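Local coordinates for IroE protein (Escherichia coli, PDB 2GZS) that hydrolyses the trilactone of enterobactin and its glucosylated forms, preferring the iron-free siderophores and tending to cut only once to release linear trimers, at residues A[18-29]-A[120-131]. Numbering follows the deposited sequence.
Sequences FDSVDGTRHYRV and FRQLLETRIAPK
Ile-128 and Leu-123, on one side of helix 117-132, set a methylene and a methyl group, respectively, over the rings of Phe-18 and Tyr-27 on the antiparallel strands 11-19 and 26-34, a compact case of helix-on-sheet packing at the edge of an alpha/beta-hydrolase fold. Over Phe-18 the group is almost exactly centred: Ile-128 CG1 stands 3.8 Å from the ring centroid, 5° off the normal, while Lys-131 CG meets the ring edge near CZ. With CG anti to its own carbonyl carbon (chi1 -59°), Phe-18 lays its ring against Ile-128. A serine here would probably leave Ile-128 CG1 without its aromatic platform and open a gap beside the Lys-131 methylenes. Leu-123 CD2 lies over Tyr-27 less centrally, shifted toward the rim, 3.4 Å from Tyr-27 CE2. The Phe-120 ring runs near parallel to that of Tyr-27 (23°) but is slid so far that they barely overlap, touching at CE1 of each, and the Tyr-27 hydroxyl is hydrogen-bonded to Asp-93 OD2, outside the contact. Farther along, Val-29 CG1 reaches Ile-128 CG2. Polar linkage comes through water: one molecule donates to Asp-19 O at 2.7 Å and weakly accepts from Arg-127 NH1, the same nitrogen that Val-21 CG1 approaches to 3.4 Å.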
loop_
_atom_site.group_PDB
_atom_site.type_symbol
_atom_site.label_atom_id
_atom_site.label_comp_id
_atom_site.label_asym_id
_atom_site.label_seq_id
_atom_site.Cartn_x
_atom_site.Cartn_y
_atom_site.Cartn_z
ATOM N N PHE A 18 7.092 12.300 -10.944
ATOM C CA PHE A 18 7.197 13.302 -9.888
ATOM C C PHE A 18 8.627 13.232 -9.338
ATOM O O PHE A 18 9.266 12.233 -9.577
ATOM C CB PHE A 18 6.250 13.106 -8.720
ATOM C CG PHE A 18 4.768 13.092 -9.040
ATOM C CD1 PHE A 18 3.999 14.197 -8.770
ATOM C CD2 PHE A 18 4.173 11.974 -9.639
ATOM C CE1 PHE A 18 2.664 14.155 -9.150
ATOM C CE2 PHE A 18 2.824 11.946 -9.995
ATOM C CZ PHE A 18 2.056 13.051 -9.725
ATOM N N ASP A 19 9.090 14.253 -8.625
ATOM C CA ASP A 19 10.416 14.239 -8.017
ATOM C C ASP A 19 10.236 14.446 -6.529
ATOM O O ASP A 19 9.303 15.171 -6.100
ATOM C CB ASP A 19 11.278 15.428 -8.490
ATOM C CG ASP A 19 11.632 15.277 -9.956
ATOM O OD1 ASP A 19 11.806 14.129 -10.409
ATOM O OD2 ASP A 19 11.726 16.311 -10.663
ATOM N N SER A 20 11.145 13.860 -5.734
ATOM C CA SER A 20 11.151 14.267 -4.332
ATOM C C SER A 20 11.538 15.754 -4.135
ATOM O O SER A 20 12.182 16.297 -5.016
ATOM C CB SER A 20 12.146 13.396 -3.547
ATOM O OG SER A 20 13.466 13.502 -4.019
ATOM N N VAL A 21 11.144 16.262 -2.936
ATOM C CA VAL A 21 11.627 17.655 -2.723
ATOM C C VAL A 21 13.131 17.799 -2.668
ATOM O O VAL A 21 13.781 18.809 -3.102
ATOM C CB VAL A 21 11.030 18.323 -1.480
ATOM C CG1 VAL A 21 9.527 18.500 -1.726
ATOM C CG2 VAL A 21 11.268 17.606 -0.193
ATOM N N ASP A 22 13.869 16.758 -2.215
ATOM C CA ASP A 22 15.314 16.922 -2.232
ATOM C C ASP A 22 15.950 16.734 -3.586
ATOM O O ASP A 22 17.166 16.905 -3.665
ATOM C CB ASP A 22 15.940 16.032 -1.153
ATOM C CG ASP A 22 15.919 14.553 -1.454
ATOM O OD1 ASP A 22 15.671 14.120 -2.590
ATOM O OD2 ASP A 22 16.142 13.793 -0.484
ATOM N N GLY A 23 15.121 16.431 -4.599
ATOM C CA GLY A 23 15.624 16.272 -5.946
ATOM C C GLY A 23 16.370 15.009 -6.257
ATOM O O GLY A 23 16.955 14.816 -7.340
ATOM N N THR A 24 16.467 14.029 -5.355
ATOM C CA THR A 24 17.342 12.905 -5.589
ATOM C C THR A 24 16.586 11.591 -5.830
ATOM O O THR A 24 17.279 10.596 -6.152
ATOM C CB THR A 24 18.240 12.622 -4.380
ATOM O OG1 THR A 24 17.460 12.190 -3.263
ATOM C CG2 THR A 24 18.998 13.905 -3.981
ATOM N N ARG A 25 15.293 11.572 -5.626
ATOM C CA ARG A 25 14.457 10.394 -5.914
ATOM C C ARG A 25 13.413 10.827 -6.945
ATOM O O ARG A 25 12.857 11.910 -6.973
ATOM C CB ARG A 25 13.778 9.847 -4.649
ATOM C CG ARG A 25 14.792 9.230 -3.677
ATOM C CD ARG A 25 14.277 8.858 -2.330
ATOM N NE ARG A 25 13.485 9.894 -1.682
ATOM C CZ ARG A 25 14.051 11.015 -1.128
ATOM N NH1 ARG A 25 15.380 11.165 -1.144
ATOM N NH2 ARG A 25 13.225 11.896 -0.570
ATOM N N HIS A 26 13.132 9.904 -7.891
ATOM C CA HIS A 26 12.348 10.248 -9.094
ATOM C C HIS A 26 11.274 9.178 -9.278
ATOM O O HIS A 26 11.662 8.013 -9.428
ATOM C CB HIS A 26 13.294 10.306 -10.308
ATOM C CG HIS A 26 14.456 11.246 -10.030
ATOM N ND1 HIS A 26 14.211 12.610 -9.990
ATOM C CD2 HIS A 26 15.734 11.042 -9.703
ATOM C CE1 HIS A 26 15.370 13.205 -9.692
ATOM N NE2 HIS A 26 16.290 12.279 -9.519
ATOM N N TYR A 27 10.016 9.584 -9.215
ATOM C CA TYR A 27 8.869 8.667 -9.155
ATOM C C TYR A 27 8.273 8.465 -10.548
ATOM O O TYR A 27 8.213 9.393 -11.347
ATOM C CB TYR A 27 7.773 9.165 -8.169
ATOM C CG TYR A 27 8.430 9.326 -6.790
ATOM C CD1 TYR A 27 8.456 8.316 -5.867
ATOM C CD2 TYR A 27 9.029 10.545 -6.494
ATOM C CE1 TYR A 27 9.053 8.428 -4.599
ATOM C CE2 TYR A 27 9.647 10.689 -5.246
ATOM C CZ TYR A 27 9.649 9.668 -4.340
ATOM O OH TYR A 27 10.267 9.809 -3.107
ATOM N N ARG A 28 7.802 7.246 -10.775
ATOM C CA ARG A 28 7.046 6.921 -12.013
ATOM C C ARG A 28 5.739 6.345 -11.565
ATOM O O ARG A 28 5.788 5.355 -10.821
ATOM C CB ARG A 28 7.834 5.922 -12.850
ATOM C CG ARG A 28 7.125 5.565 -14.192
ATOM C CD ARG A 28 8.116 4.764 -15.016
ATOM N NE ARG A 28 9.352 5.375 -15.492
ATOM C CZ ARG A 28 10.445 4.631 -15.722
ATOM N NH1 ARG A 28 10.386 3.316 -15.502
ATOM N NH2 ARG A 28 11.537 5.248 -16.156
ATOM N N VAL A 29 4.591 6.987 -11.836
ATOM C CA VAL A 29 3.323 6.611 -11.224
ATOM C C VAL A 29 2.383 6.185 -12.362
ATOM O O VAL A 29 2.131 6.978 -13.289
ATOM C CB VAL A 29 2.710 7.758 -10.416
ATOM C CG1 VAL A 29 1.331 7.367 -9.858
ATOM C CG2 VAL A 29 3.731 8.135 -9.332
ATOM N N PHE A 120 7.685 11.315 2.328
ATOM C CA PHE A 120 7.081 10.574 1.199
ATOM C C PHE A 120 5.559 10.642 1.359
ATOM O O PHE A 120 4.879 10.807 0.316
ATOM C CB PHE A 120 7.606 9.143 1.222
ATOM C CG PHE A 120 6.947 8.281 0.123
ATOM C CD1 PHE A 120 7.065 8.619 -1.217
ATOM C CD2 PHE A 120 6.212 7.158 0.515
ATOM C CE1 PHE A 120 6.460 7.814 -2.200
ATOM C CE2 PHE A 120 5.582 6.404 -0.480
ATOM C CZ PHE A 120 5.676 6.732 -1.826
ATOM N N ARG A 121 5.014 10.537 2.545
ATOM C CA ARG A 121 3.559 10.646 2.727
ATOM C C ARG A 121 3.114 12.041 2.290
ATOM O O ARG A 121 2.036 12.124 1.693
ATOM C CB ARG A 121 3.156 10.329 4.154
ATOM C CG ARG A 121 1.606 10.277 4.271
ATOM C CD ARG A 121 1.156 9.441 5.495
ATOM N NE ARG A 121 2.059 9.684 6.572
ATOM C CZ ARG A 121 3.012 8.911 7.119
ATOM N NH1 ARG A 121 3.682 9.515 8.101
ATOM N NH2 ARG A 121 3.325 7.674 6.775
ATOM N N GLN A 122 3.855 13.115 2.583
ATOM C CA GLN A 122 3.400 14.445 2.120
ATOM C C GLN A 122 3.405 14.459 0.627
ATOM O O GLN A 122 2.479 14.999 -0.011
ATOM C CB GLN A 122 4.412 15.473 2.693
ATOM C CG GLN A 122 4.283 16.850 2.040
ATOM C CD GLN A 122 3.901 17.932 3.036
ATOM O OE1 GLN A 122 3.378 18.979 2.628
ATOM N NE2 GLN A 122 4.208 17.591 4.294
ATOM N N LEU A 123 4.390 13.923 -0.054
ATOM C CA LEU A 123 4.433 13.861 -1.503
ATOM C C LEU A 123 3.189 13.106 -1.995
ATOM O O LEU A 123 2.457 13.501 -2.932
ATOM C CB LEU A 123 5.689 13.134 -1.996
ATOM C CG LEU A 123 5.641 12.667 -3.440
ATOM C CD1 LEU A 123 5.714 13.876 -4.367
ATOM C CD2 LEU A 123 6.803 11.731 -3.775
ATOM N N LEU A 124 2.944 11.937 -1.402
ATOM C CA LEU A 124 1.851 11.054 -1.876
ATOM C C LEU A 124 0.518 11.721 -1.697
ATOM O O LEU A 124 -0.291 11.687 -2.660
ATOM C CB LEU A 124 1.963 9.731 -1.099
ATOM C CG LEU A 124 0.891 8.666 -1.432
ATOM C CD1 LEU A 124 0.986 8.248 -2.899
ATOM C CD2 LEU A 124 1.050 7.484 -0.487
ATOM N N GLU A 125 0.229 12.262 -0.531
ATOM C CA GLU A 125 -1.127 12.767 -0.203
ATOM C C GLU A 125 -1.392 14.157 -0.757
ATOM O O GLU A 125 -2.567 14.446 -1.113
ATOM C CB GLU A 125 -1.350 12.764 1.317
ATOM C CG GLU A 125 -1.284 11.360 1.895
ATOM C CD GLU A 125 -1.692 11.303 3.355
ATOM O OE1 GLU A 125 -2.053 12.312 3.990
ATOM O OE2 GLU A 125 -1.644 10.162 3.862
ATOM N N THR A 126 -0.366 15.002 -0.842
ATOM C CA THR A 126 -0.659 16.373 -1.305
ATOM C C THR A 126 -0.254 16.636 -2.732
ATOM O O THR A 126 -0.632 17.692 -3.287
ATOM C CB THR A 126 0.057 17.434 -0.428
ATOM O OG1 THR A 126 1.446 17.480 -0.753
ATOM C CG2 THR A 126 -0.082 17.107 1.061
ATOM N N ARG A 127 0.531 15.771 -3.375
ATOM C CA ARG A 127 1.007 16.003 -4.745
ATOM C C ARG A 127 0.539 14.895 -5.687
ATOM O O ARG A 127 -0.130 15.142 -6.714
ATOM C CB ARG A 127 2.536 16.184 -4.837
ATOM C CG ARG A 127 3.033 17.269 -3.870
ATOM C CD ARG A 127 4.553 17.586 -4.005
ATOM N NE ARG A 127 4.851 18.157 -2.674
ATOM C CZ ARG A 127 5.788 17.774 -1.792
ATOM N NH1 ARG A 127 6.619 16.792 -2.160
ATOM N NH2 ARG A 127 5.798 18.430 -0.643
ATOM N N ILE A 128 0.885 13.636 -5.363
ATOM C CA ILE A 128 0.539 12.567 -6.306
ATOM C C ILE A 128 -0.945 12.276 -6.296
ATOM O O ILE A 128 -1.581 12.248 -7.392
ATOM C CB ILE A 128 1.322 11.293 -5.911
ATOM C CG1 ILE A 128 2.816 11.543 -5.966
ATOM C CG2 ILE A 128 0.844 10.123 -6.797
ATOM C CD1 ILE A 128 3.616 10.256 -5.699
ATOM N N ALA A 129 -1.571 12.009 -5.188
ATOM C CA ALA A 129 -2.989 11.585 -5.168
ATOM C C ALA A 129 -3.868 12.680 -5.788
ATOM O O ALA A 129 -4.715 12.337 -6.634
ATOM C CB ALA A 129 -3.390 11.181 -3.747
ATOM N N PRO A 130 -3.754 13.953 -5.422
ATOM C CA PRO A 130 -4.652 14.968 -5.999
ATOM C C PRO A 130 -4.508 15.063 -7.504
ATOM O O PRO A 130 -5.492 15.435 -8.176
ATOM C CB PRO A 130 -4.223 16.287 -5.349
ATOM C CG PRO A 130 -3.626 15.849 -4.036
ATOM C CD PRO A 130 -2.899 14.567 -4.388
ATOM N N LYS A 131 -3.328 14.801 -8.008
ATOM C CA LYS A 131 -3.133 14.880 -9.444
ATOM C C LYS A 131 -3.766 13.661 -10.093
ATOM O O LYS A 131 -4.518 13.824 -11.072
ATOM C CB LYS A 131 -1.627 14.991 -9.727
ATOM C CG LYS A 131 -1.235 14.912 -11.196
ATOM C CD LYS A 131 -2.152 15.816 -11.989
ATOM C CE LYS A 131 -1.843 17.293 -11.904
ATOM N NZ LYS A 131 -2.847 18.152 -12.607
HETATM O O HOH W 1 7.622 16.852 -4.844
#